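Side-chain contacts in ribokinase (Staphylococcus aureus, PDB 3RY7), which phosphorylates ribose at O-5 using ATP and magnesium, feeding ribose 5-phosphate into nucleotide, histidine and tryptophan synthesis or the pentose phosphate pathway: residues I60-T65 with P121-N126; D135-Q140 with S150-A155; V219-T222 with T228-A231; V261-K266 with L271-D276. All coordinates share one frame; numbering follows the deposited sequence.

Overall arrangement
The four contacts illustrate how an alpha/beta kinase varies its chemistry with depth. Contacts 1, 2 and 3 all involve the large mixed sheet, whereas contact 4 joins two consecutive helices that cover it. Contact 1, toward one end of the sheet, is partly buried and rests on a single salt bridge; contact 3, on the far side of the chain's centre, is a buried hairpin held by backbone hydrogen bonds. Contact 2 is purely apolar, a helix laid on its own strand. Contact 4 mixes a buried leucine-alanine interior with a longer ion pair at its margin. Contact 2 touches both contact 1 and contact 4, and contact 4 also touches contact 3.

Contact 1: residues I60-T65 with P121-N126; sequences ITKIGT and PEDVIN
K62 reaches across to D123, and this single ion pair ties strand 56-64, near one edge of the large sheet of this pfkB-family kinase, to helix 121-125. From CB the lysine runs out fully extended: CG lies anti to the backbone N (chi1 -164°), and the later torsions keep the chain straight. Its outer carbons therefore pass the aspartate before the charge arrives, K62 CD lying 3.7 Å and K62 CE 3.4 Å from D123 OD2. At the tip, NZ makes a salt bridge with the same oxygen, with K62 NZ 2.9 Å from D123 OD2. The two side chains cross at about a right angle, and the ammonium approaches on the syn side of the carboxylate, 21° out of its plane. A water donates to D123 OD1 at 2.8 Å and makes a weak bond with K62 NZ, so that it bridges the pair.

Each partner has a further hold: K62 NZ also bonds to T118 O, and D123 OD2 accepts from T120 N. The loop ahead of the helix is thus tied into the same polar cluster, while I87 and T89 of strand 87-89 touch the lysine chain. With a carboxylate, a carbonyl and a water round it, the ammonium of this buried lysine is well compensated, which would probably favour its charged form.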
loop_
_atom_site.group_PDB
_atom_site.type_symbol
_atom_site.label_atom_id
_atom_site.label_comp_id
_atom_site.label_asym_id
_atom_site.label_seq_id
_atom_site.Cartn_x
_atom_site.Cartn_y
_atom_site.Cartn_z
ATOM N N ILE A 60 -4.644 12.901 -23.988
ATOM C CA ILE A 60 -3.986 14.021 -24.627
ATOM C C ILE A 60 -3.329 14.818 -23.523
ATOM O O ILE A 60 -4.000 15.407 -22.679
ATOM C CB ILE A 60 -4.975 14.925 -25.377
ATOM C CG1 ILE A 60 -5.746 14.147 -26.448
ATOM C CG2 ILE A 60 -4.251 16.063 -26.024
ATOM C CD1 ILE A 60 -6.886 14.967 -27.079
ATOM N N THR A 61 -2.004 14.813 -23.504
ATOM C CA THR A 61 -1.301 15.475 -22.428
ATOM C C THR A 61 -0.006 16.007 -23.013
ATOM O O THR A 61 0.435 15.553 -24.069
ATOM C CB THR A 61 -1.059 14.490 -21.254
ATOM O OG1 THR A 61 -0.607 15.207 -20.100
ATOM C CG2 THR A 61 -0.046 13.430 -21.641
ATOM N N LYS A 62 0.577 17.001 -22.364
ATOM C CA LYS A 62 1.796 17.613 -22.867
ATOM C C LYS A 62 2.881 17.602 -21.800
ATOM O O LYS A 62 2.752 18.245 -20.760
ATOM C CB LYS A 62 1.528 19.044 -23.326
ATOM C CG LYS A 62 2.622 19.634 -24.215
ATOM C CD LYS A 62 2.232 21.042 -24.663
ATOM C CE LYS A 62 3.143 21.592 -25.769
ATOM N NZ LYS A 62 2.717 22.999 -26.147
ATOM N N ILE A 63 3.947 16.861 -22.077
ATOM C CA ILE A 63 5.110 16.829 -21.207
ATOM C C ILE A 63 6.309 17.471 -21.888
ATOM O O ILE A 63 6.234 17.914 -23.045
ATOM C CB ILE A 63 5.490 15.405 -20.849
ATOM C CG1 ILE A 63 5.807 14.610 -22.118
ATOM C CG2 ILE A 63 4.350 14.749 -20.060
ATOM C CD1 ILE A 63 6.022 13.121 -21.861
ATOM N N GLY A 64 7.418 17.531 -21.164
ATOM C CA GLY A 64 8.619 18.116 -21.708
ATOM C C GLY A 64 9.440 17.067 -22.440
ATOM O O GLY A 64 9.024 15.911 -22.588
ATOM N N THR A 65 10.617 17.484 -22.896
ATOM C CA THR A 65 11.552 16.588 -23.548
ATOM C C THR A 65 12.665 16.209 -22.564
ATOM O O THR A 65 13.735 15.750 -22.961
ATOM C CB THR A 65 12.147 17.251 -24.805
ATOM O OG1 THR A 65 12.653 18.551 -24.467
ATOM C CG2 THR A 65 11.056 17.403 -25.893
ATOM N N PRO A 121 -4.551 25.349 -28.383
ATOM C CA PRO A 121 -5.611 24.795 -29.242
ATOM C C PRO A 121 -5.041 23.990 -30.409
ATOM O O PRO A 121 -5.614 22.965 -30.789
ATOM C CB PRO A 121 -6.339 26.037 -29.736
ATOM C CG PRO A 121 -6.185 27.004 -28.606
ATOM C CD PRO A 121 -4.821 26.742 -27.998
ATOM N N GLU A 122 -3.915 24.433 -30.947
ATOM C CA GLU A 122 -3.305 23.671 -32.007
ATOM C C GLU A 122 -2.804 22.319 -31.609
ATOM O O GLU A 122 -2.925 21.425 -32.358
ATOM C CB GLU A 122 -2.285 24.452 -32.829
ATOM C CG GLU A 122 -1.667 25.588 -32.172
ATOM C CD GLU A 122 -2.592 26.703 -31.898
ATOM O OE1 GLU A 122 -3.129 27.253 -32.842
ATOM O OE2 GLU A 122 -2.765 27.061 -30.748
ATOM N N ASP A 123 -2.303 22.176 -30.400
ATOM C CA ASP A 123 -1.980 20.862 -29.859
ATOM C C ASP A 123 -3.226 19.998 -29.863
ATOM O O ASP A 123 -3.181 18.825 -30.217
ATOM C CB ASP A 123 -1.440 20.985 -28.428
ATOM C CG ASP A 123 -0.037 21.571 -28.387
ATOM O OD1 ASP A 123 0.773 21.256 -29.300
ATOM O OD2 ASP A 123 0.248 22.352 -27.457
ATOM N N VAL A 124 -4.343 20.590 -29.462
ATOM C CA VAL A 124 -5.605 19.870 -29.380
ATOM C C VAL A 124 -6.161 19.507 -30.758
ATOM O O VAL A 124 -6.541 18.363 -30.990
ATOM C CB VAL A 124 -6.652 20.686 -28.605
ATOM C CG1 VAL A 124 -8.020 19.971 -28.638
ATOM C CG2 VAL A 124 -6.180 20.924 -27.156
ATOM N N ILE A 125 -6.220 20.486 -31.660
ATOM C CA ILE A 125 -6.726 20.259 -33.028
ATOM C C ILE A 125 -5.971 19.092 -33.615
ATOM O O ILE A 125 -6.538 18.188 -34.234
ATOM C CB ILE A 125 -6.488 21.475 -33.924
ATOM C CG1 ILE A 125 -7.682 22.418 -33.864
ATOM C CG2 ILE A 125 -6.281 21.040 -35.370
ATOM C CD1 ILE A 125 -8.213 22.642 -32.478
ATOM N N ASN A 126 -4.667 19.107 -33.378
ATOM C CA ASN A 126 -3.803 18.040 -33.827
ATOM C C ASN A 126 -4.304 16.655 -33.424
ATOM O O ASN A 126 -4.017 15.676 -34.103
ATOM C CB ASN A 126 -2.391 18.276 -33.290
ATOM C CG ASN A 126 -1.328 17.990 -34.316
ATOM O OD1 ASN A 126 -0.905 18.888 -35.050
ATOM N ND2 ASN A 126 -0.887 16.732 -34.381
HETATM O O HOH W 1 3.434 22.218 -29.241
#

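Contact 2: residues D135-Q140 with S150-A155; sequences DFVVAQ and SAFEIA
The beta-alpha-beta unit made by strand 136-140, helix 145-157 and strand 161-165 brings V137 and A139 against F152 and A155. The strand and the helix that follows it run nearly antiparallel, their axes at 166° and 9.7 Å apart at closest approach, as expected when the chain doubles back across the sheet. V137 divides its two methyls between two helix residues. CG1, set between the backbone N and the carbonyl carbon (chi1 43°), meets the alanine, with V137 CG1 3.5 Å from A155 CB. The other branch turns to the phenylalanine, V137 CG2 lying 4.1 Å from F152 CE2. Two residues further along, on the same face of the strand, A139 CB comes 3.9 Å from F152 CZ. The far end of the ring therefore rests against both strand residues, although the phenylalanine's own CB does not point straight at the strand, and the ring meets A139 obliquely. No hydrogen bond crosses, and the contact is apolar throughout.

T162 of strand 161-165 also touches F152 and A155, completing the unit, while L179 touches the ring from a loop. Beyond A151 and I154 lies helix 128-132, and on the strand's other face F136 packs on L264.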
loop_
_atom_site.group_PDB
_atom_site.type_symbol
_atom_site.label_atom_id
_atom_site.label_comp_id
_atom_site.label_asym_id
_atom_site.label_seq_id
_atom_site.Cartn_x
_atom_site.Cartn_y
_atom_site.Cartn_z
ATOM N N ASP A 135 -17.016 8.816 -26.872
ATOM C CA ASP A 135 -18.288 9.021 -26.181
ATOM C C ASP A 135 -18.215 10.192 -25.193
ATOM O O ASP A 135 -19.175 10.962 -25.042
ATOM C CB ASP A 135 -18.689 7.744 -25.447
ATOM C CG ASP A 135 -18.912 6.584 -26.401
ATOM O OD1 ASP A 135 -19.643 6.794 -27.402
ATOM O OD2 ASP A 135 -18.348 5.482 -26.164
ATOM N N PHE A 136 -17.075 10.312 -24.513
ATOM C CA PHE A 136 -16.849 11.402 -23.565
ATOM C C PHE A 136 -15.450 11.955 -23.719
ATOM O O PHE A 136 -14.500 11.216 -23.993
ATOM C CB PHE A 136 -16.995 10.929 -22.111
ATOM C CG PHE A 136 -18.346 10.339 -21.781
ATOM C CD1 PHE A 136 -19.332 11.115 -21.187
ATOM C CD2 PHE A 136 -18.619 9.003 -22.044
ATOM C CE1 PHE A 136 -20.567 10.572 -20.875
ATOM C CE2 PHE A 136 -19.854 8.458 -21.734
ATOM C CZ PHE A 136 -20.828 9.237 -21.155
ATOM N N VAL A 137 -15.324 13.257 -23.518
ATOM C CA VAL A 137 -14.024 13.853 -23.310
ATOM C C VAL A 137 -14.024 14.527 -21.937
ATOM O O VAL A 137 -14.972 15.234 -21.587
ATOM C CB VAL A 137 -13.656 14.844 -24.459
ATOM C CG1 VAL A 137 -14.843 15.690 -24.820
ATOM C CG2 VAL A 137 -12.491 15.718 -24.054
ATOM N N VAL A 138 -12.977 14.279 -21.151
ATOM C CA VAL A 138 -12.890 14.800 -19.785
ATOM C C VAL A 138 -11.676 15.695 -19.640
ATOM O O VAL A 138 -10.576 15.293 -19.999
ATOM C CB VAL A 138 -12.752 13.649 -18.753
ATOM C CG1 VAL A 138 -12.851 14.182 -17.318
ATOM C CG2 VAL A 138 -13.790 12.567 -19.008
ATOM N N ALA A 139 -11.866 16.886 -19.089
ATOM C CA ALA A 139 -10.759 17.801 -18.871
ATOM C C ALA A 139 -10.715 18.256 -17.419
ATOM O O ALA A 139 -11.720 18.185 -16.727
ATOM C CB ALA A 139 -10.881 19.014 -19.781
ATOM N N GLN A 140 -9.564 18.731 -16.986
ATOM C CA GLN A 140 -9.386 19.419 -15.727
ATOM C C GLN A 140 -8.641 20.709 -15.949
ATOM O O GLN A 140 -8.195 20.979 -17.023
ATOM C CB GLN A 140 -8.632 18.561 -14.709
ATOM C CG GLN A 140 -8.933 17.130 -14.766
ATOM C CD GLN A 140 -8.248 16.460 -15.877
ATOM O OE1 GLN A 140 -7.188 16.829 -16.259
ATOM N NE2 GLN A 140 -8.881 15.496 -16.423
ATOM N N SER A 150 -11.134 24.531 -27.013
ATOM C CA SER A 150 -10.997 24.016 -28.365
ATOM C C SER A 150 -11.377 22.526 -28.461
ATOM O O SER A 150 -11.992 22.084 -29.450
ATOM C CB SER A 150 -9.588 24.299 -28.897
ATOM O OG SER A 150 -8.985 23.106 -29.346
ATOM N N ALA A 151 -11.033 21.758 -27.425
ATOM C CA ALA A 151 -11.378 20.343 -27.394
ATOM C C ALA A 151 -12.897 20.152 -27.224
ATOM O O ALA A 151 -13.491 19.247 -27.809
ATOM C CB ALA A 151 -10.620 19.637 -26.279
ATOM N N PHE A 152 -13.511 21.027 -26.429
ATOM C CA PHE A 152 -14.949 20.941 -26.161
ATOM C C PHE A 152 -15.765 21.435 -27.371
ATOM O O PHE A 152 -16.878 20.973 -27.595
ATOM C CB PHE A 152 -15.315 21.729 -24.892
ATOM C CG PHE A 152 -15.016 20.991 -23.594
ATOM C CD1 PHE A 152 -15.447 21.510 -22.368
ATOM C CD2 PHE A 152 -14.323 19.778 -23.604
ATOM C CE1 PHE A 152 -15.175 20.831 -21.155
ATOM C CE2 PHE A 152 -14.064 19.084 -22.406
ATOM C CZ PHE A 152 -14.488 19.616 -21.177
ATOM N N GLU A 153 -15.208 22.362 -28.149
ATOM C CA GLU A 153 -15.862 22.804 -29.405
ATOM C C GLU A 153 -15.945 21.666 -30.406
ATOM O O GLU A 153 -17.007 21.389 -30.980
ATOM C CB GLU A 153 -15.151 24.004 -30.009
ATOM C CG GLU A 153 -15.368 25.291 -29.232
ATOM C CD GLU A 153 -14.389 26.379 -29.644
ATOM O OE1 GLU A 153 -13.315 26.002 -30.178
ATOM O OE2 GLU A 153 -14.683 27.589 -29.419
ATOM N N ILE A 154 -14.833 20.960 -30.558
ATOM C CA ILE A 154 -14.786 19.774 -31.403
ATOM C C ILE A 154 -15.759 18.704 -30.945
ATOM O O ILE A 154 -16.500 18.137 -31.762
ATOM C CB ILE A 154 -13.367 19.176 -31.437
ATOM C CG1 ILE A 154 -12.385 20.153 -32.106
ATOM C CG2 ILE A 154 -13.360 17.824 -32.142
ATOM C CD1 ILE A 154 -10.937 19.688 -32.017
ATOM N N ALA A 155 -15.730 18.408 -29.645
ATOM C CA ALA A 155 -16.606 17.405 -29.067
ATOM C C ALA A 155 -18.073 17.749 -29.310
ATOM O O ALA A 155 -18.819 16.960 -29.870
ATOM C CB ALA A 155 -16.340 17.280 -27.570
#

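Contact 3: residues V219-T222 with T228-A231; sequences VLIT and TYFA
I221 and Y229 lie side by side and point the same way from the antiparallel hairpin of strands 218-222 and 228-231. Their contact is light: I221 CD1 is 4.2 Å from Y229 CD1 and approaches the ring obliquely. The tyrosine places CG anti to its backbone N (chi1 176°), carrying the ring alongside the isoleucine, and its OH is hydrogen-bonded to S236 OG. V219 and A231 share this face.

L220 and F230 occupy the other face with T222 and T228, and here the side chains diverge. L220 CG lies 4.0 Å from F230 CB, but F230 CG sits between the backbone N and the carbonyl carbon (chi1 86°), a setting that leads the phenyl ring away from the leucine. The strand pairing itself brings F230 CB within 3.3 Å of V219 O. T222 and T228 approach more loosely through their CG2 methyls.

The backbones supply the firmer grip. V219 with A231 and I221 with Y229 are hydrogen-bonded pairs, each with two bonds; I221 N to Y229 O is 2.7 Å, and Y229 N to I221 O is 2.9 Å. Between them L220 and F230 form a non-hydrogen-bonded pair.

T222 probably belongs to the ATP site, and its OG1 is held by P185 O; T228 OG1 bonds to N279 ND2, another residue assigned to that site. Helix 201-213 covers the I221-Y229 face, touching V219, I221, Y229 and A231, while helices 252-263 and 271-283 pack on the L220-F230 face. Strands 182-183 and 236-239 flank the hairpin in the sheet.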
loop_
_atom_site.group_PDB
_atom_site.type_symbol
_atom_site.label_atom_id
_atom_site.label_comp_id
_atom_site.label_asym_id
_atom_site.label_seq_id
_atom_site.Cartn_x
_atom_site.Cartn_y
_atom_site.Cartn_z
ATOM N N VAL A 219 -25.124 18.198 -13.368
ATOM C CA VAL A 219 -24.315 18.779 -12.314
ATOM C C VAL A 219 -24.070 17.743 -11.231
ATOM O O VAL A 219 -25.014 17.105 -10.767
ATOM C CB VAL A 219 -25.022 19.994 -11.691
ATOM C CG1 VAL A 219 -24.155 20.624 -10.614
ATOM C CG2 VAL A 219 -25.356 21.016 -12.776
ATOM N N LEU A 220 -22.802 17.550 -10.864
ATOM C CA LEU A 220 -22.434 16.787 -9.664
ATOM C C LEU A 220 -21.617 17.680 -8.762
ATOM O O LEU A 220 -20.724 18.397 -9.225
ATOM C CB LEU A 220 -21.573 15.570 -9.978
ATOM C CG LEU A 220 -22.187 14.340 -10.614
ATOM C CD1 LEU A 220 -22.826 14.694 -11.959
ATOM C CD2 LEU A 220 -21.095 13.287 -10.767
ATOM N N ILE A 221 -21.911 17.637 -7.473
ATOM C CA ILE A 221 -21.055 18.288 -6.513
ATOM C C ILE A 221 -20.515 17.214 -5.584
ATOM O O ILE A 221 -21.277 16.566 -4.862
ATOM C CB ILE A 221 -21.795 19.354 -5.714
ATOM C CG1 ILE A 221 -22.517 20.318 -6.667
ATOM C CG2 ILE A 221 -20.830 20.097 -4.791
ATOM C CD1 ILE A 221 -23.300 21.414 -5.962
ATOM N N THR A 222 -19.208 17.002 -5.633
ATOM C CA THR A 222 -18.572 16.048 -4.742
ATOM C C THR A 222 -18.480 16.674 -3.348
ATOM O O THR A 222 -18.127 17.854 -3.203
ATOM C CB THR A 222 -17.192 15.628 -5.269
ATOM O OG1 THR A 222 -16.410 16.792 -5.569
ATOM C CG2 THR A 222 -17.351 14.769 -6.512
ATOM N N THR A 228 -21.895 12.519 -2.524
ATOM C CA THR A 228 -22.031 13.214 -3.803
ATOM C C THR A 228 -23.469 13.662 -4.048
ATOM O O THR A 228 -24.398 12.880 -3.879
ATOM C CB THR A 228 -21.665 12.297 -4.993
ATOM O OG1 THR A 228 -20.525 11.494 -4.666
ATOM C CG2 THR A 228 -21.364 13.137 -6.234
ATOM N N TYR A 229 -23.637 14.915 -4.465
ATOM C CA TYR A 229 -24.923 15.429 -4.926
ATOM C C TYR A 229 -24.962 15.528 -6.454
ATOM O O TYR A 229 -23.969 15.893 -7.095
ATOM C CB TYR A 229 -25.190 16.805 -4.304
ATOM C CG TYR A 229 -26.454 17.506 -4.783
ATOM C CD1 TYR A 229 -26.377 18.609 -5.627
ATOM C CD2 TYR A 229 -27.718 17.072 -4.385
ATOM C CE1 TYR A 229 -27.518 19.266 -6.071
ATOM C CE2 TYR A 229 -28.869 17.723 -4.821
ATOM C CZ TYR A 229 -28.757 18.822 -5.669
ATOM O OH TYR A 229 -29.872 19.485 -6.120
ATOM N N PHE A 230 -26.102 15.193 -7.046
ATOM C CA PHE A 230 -26.284 15.465 -8.462
ATOM C C PHE A 230 -27.656 16.044 -8.820
ATOM O O PHE A 230 -28.623 15.935 -8.062
ATOM C CB PHE A 230 -25.918 14.251 -9.320
ATOM C CG PHE A 230 -27.024 13.265 -9.508
ATOM C CD1 PHE A 230 -27.203 12.232 -8.612
ATOM C CD2 PHE A 230 -27.868 13.354 -10.602
ATOM C CE1 PHE A 230 -28.207 11.303 -8.786
ATOM C CE2 PHE A 230 -28.884 12.428 -10.789
ATOM C CZ PHE A 230 -29.054 11.400 -9.877
ATOM N N ALA A 231 -27.709 16.693 -9.973
ATOM C CA ALA A 231 -28.940 17.278 -10.493
ATOM C C ALA A 231 -28.937 17.358 -12.024
ATOM O O ALA A 231 -27.894 17.592 -12.659
ATOM C CB ALA A 231 -29.153 18.661 -9.899
#

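Contact 4: residues V261-K266 with L271-D276; sequences VSRLNK and LADAID
R263, at the end of helix 252-263, lays its aliphatic part on A274 before turning to D273, both of helix 271-283; the contact is the packing of two consecutive helices across a short connecting turn. R263 CG is 3.4 Å from A274 CA and 3.7 Å from A274 CB, so the alanine gives the arginine a close, small surface to cross. Bends at the second and third torsions (chi2 52°, chi3 65°) then bring the guanidinium round to the carboxylate. The resulting salt bridge is long, with R263 NH1 3.4 Å from D273 OD2. The carboxylate lies at the edge of the guanidinium, near its plane, yet the two planes are 41° apart, and no hydrogen bond is formed; between these two groups the link is probably mainly electrostatic. The guanidinium also makes a cation-pi contact with F277, one helical turn on from D273.

Next to this, L264 faces the interior. L264 CG lies 4.3 Å from A274 CB, and its CD2 reaches L271 CD1, a methyl pair modelled closer than is usual and therefore doubtful in detail.

A second shell fixes the turn between the helices. N270 uses both ends of its amide, ND2 bonding to R263 O and OD1 to N265 N, so the chain just after the helix is clamped beside the start of the next one. N3 contributes a further tie through ND2 to L264 O and V261 O.

Outside the pair, L271 and I275 pack on F230, A274 touches F260 of the preceding helix, and V261 and L264 meet F136, so the two helices reach strands 228-231 and 136-140 of the same large sheet.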
loop_
_atom_site.group_PDB
_atom_site.type_symbol
_atom_site.label_atom_id
_atom_site.label_comp_id
_atom_site.label_asym_id
_atom_site.label_seq_id
_atom_site.Cartn_x
_atom_site.Cartn_y
_atom_site.Cartn_z
ATOM N N VAL A 261 -17.153 8.267 -15.231
ATOM C CA VAL A 261 -17.226 8.355 -16.687
ATOM C C VAL A 261 -17.163 6.986 -17.391
ATOM O O VAL A 261 -17.816 6.790 -18.424
ATOM C CB VAL A 261 -16.141 9.308 -17.242
ATOM C CG1 VAL A 261 -16.117 9.267 -18.753
ATOM C CG2 VAL A 261 -16.403 10.713 -16.752
ATOM N N SER A 262 -16.393 6.043 -16.841
ATOM C CA SER A 262 -16.314 4.698 -17.423
ATOM C C SER A 262 -17.681 3.986 -17.414
ATOM O O SER A 262 -17.980 3.154 -18.275
ATOM C CB SER A 262 -15.282 3.840 -16.668
ATOM O OG SER A 262 -15.736 3.478 -15.365
ATOM N N ARG A 263 -18.503 4.345 -16.437
ATOM C CA ARG A 263 -19.746 3.646 -16.150
ATOM C C ARG A 263 -20.977 4.348 -16.749
ATOM O O ARG A 263 -22.005 3.710 -16.995
ATOM C CB ARG A 263 -19.889 3.498 -14.628
ATOM C CG ARG A 263 -21.221 2.951 -14.143
ATOM C CD ARG A 263 -21.567 1.652 -14.849
ATOM N NE ARG A 263 -20.628 0.581 -14.539
ATOM C CZ ARG A 263 -20.835 -0.344 -13.603
ATOM N NH1 ARG A 263 -21.951 -0.325 -12.874
ATOM N NH2 ARG A 263 -19.922 -1.294 -13.401
ATOM N N LEU A 264 -20.863 5.653 -16.993
ATOM C CA LEU A 264 -21.985 6.457 -17.491
ATOM C C LEU A 264 -22.441 6.015 -18.869
ATOM O O LEU A 264 -21.631 5.912 -19.792
ATOM C CB LEU A 264 -21.587 7.925 -17.586
ATOM C CG LEU A 264 -22.507 8.957 -16.937
ATOM C CD1 LEU A 264 -22.305 10.307 -17.599
ATOM C CD2 LEU A 264 -23.973 8.546 -16.970
ATOM N N ASN A 265 -23.738 5.761 -19.016
ATOM C CA ASN A 265 -24.299 5.508 -20.342
ATOM C C ASN A 265 -24.365 6.819 -21.105
ATOM O O ASN A 265 -24.466 7.888 -20.494
ATOM C CB ASN A 265 -25.695 4.882 -20.242
ATOM C CG ASN A 265 -25.657 3.451 -19.749
ATOM O OD1 ASN A 265 -24.617 2.786 -19.810
ATOM N ND2 ASN A 265 -26.796 2.961 -19.263
ATOM N N LYS A 266 -24.297 6.755 -22.430
ATOM C CA LYS A 266 -24.370 7.975 -23.226
ATOM C C LYS A 266 -25.652 8.741 -22.928
ATOM O O LYS A 266 -25.645 9.965 -22.817
ATOM C CB LYS A 266 -24.281 7.657 -24.716
ATOM C CG LYS A 266 -23.005 8.134 -25.412
ATOM C CD LYS A 266 -22.853 9.660 -25.439
ATOM C CE LYS A 266 -22.321 10.114 -26.809
ATOM N NZ LYS A 266 -21.967 11.561 -26.813
ATOM N N LEU A 271 -27.281 7.869 -13.995
ATOM C CA LEU A 271 -26.481 8.782 -13.192
ATOM C C LEU A 271 -26.159 8.226 -11.804
ATOM O O LEU A 271 -25.001 8.212 -11.402
ATOM C CB LEU A 271 -27.180 10.137 -13.055
ATOM C CG LEU A 271 -26.634 11.239 -13.964
ATOM C CD1 LEU A 271 -26.094 10.631 -15.227
ATOM C CD2 LEU A 271 -27.696 12.288 -14.293
ATOM N N ALA A 272 -27.181 7.792 -11.068
ATOM C CA ALA A 272 -26.976 7.312 -9.700
ATOM C C ALA A 272 -26.125 6.029 -9.629
ATOM O O ALA A 272 -25.294 5.886 -8.738
ATOM C CB ALA A 272 -28.322 7.123 -8.978
ATOM N N ASP A 273 -26.342 5.109 -10.564
ATOM C CA ASP A 273 -25.534 3.892 -10.635
ATOM C C ASP A 273 -24.060 4.208 -10.934
ATOM O O ASP A 273 -23.144 3.661 -10.298
ATOM C CB ASP A 273 -26.103 2.947 -11.698
ATOM C CG ASP A 273 -25.111 1.872 -12.125
ATOM O OD1 ASP A 273 -24.914 1.733 -13.350
ATOM O OD2 ASP A 273 -24.526 1.177 -11.251
ATOM N N ALA A 274 -23.839 5.092 -11.906
ATOM C CA ALA A 274 -22.491 5.510 -12.262
ATOM C C ALA A 274 -21.818 6.224 -11.091
ATOM O O ALA A 274 -20.635 6.038 -10.840
ATOM C CB ALA A 274 -22.512 6.409 -13.524
ATOM N N ILE A 275 -22.574 7.039 -10.369
ATOM C CA ILE A 275 -22.027 7.734 -9.209
ATOM C C ILE A 275 -21.678 6.765 -8.067
ATOM O O ILE A 275 -20.706 6.977 -7.323
ATOM C CB ILE A 275 -22.984 8.834 -8.724
ATOM C CG1 ILE A 275 -23.023 9.969 -9.762
ATOM C CG2 ILE A 275 -22.565 9.345 -7.348
ATOM C CD1 ILE A 275 -23.913 11.124 -9.376
ATOM N N ASP A 276 -22.470 5.699 -7.955
ATOM C CA ASP A 276 -22.228 4.643 -6.980
ATOM C C ASP A 276 -20.915 3.925 -7.284
ATOM O O ASP A 276 -20.039 3.795 -6.422
ATOM C CB ASP A 276 -23.373 3.630 -7.000
ATOM C CG ASP A 276 -23.148 2.491 -6.023
ATOM O OD1 ASP A 276 -22.941 1.334 -6.465
ATOM O OD2 ASP A 276 -23.154 2.774 -4.810
#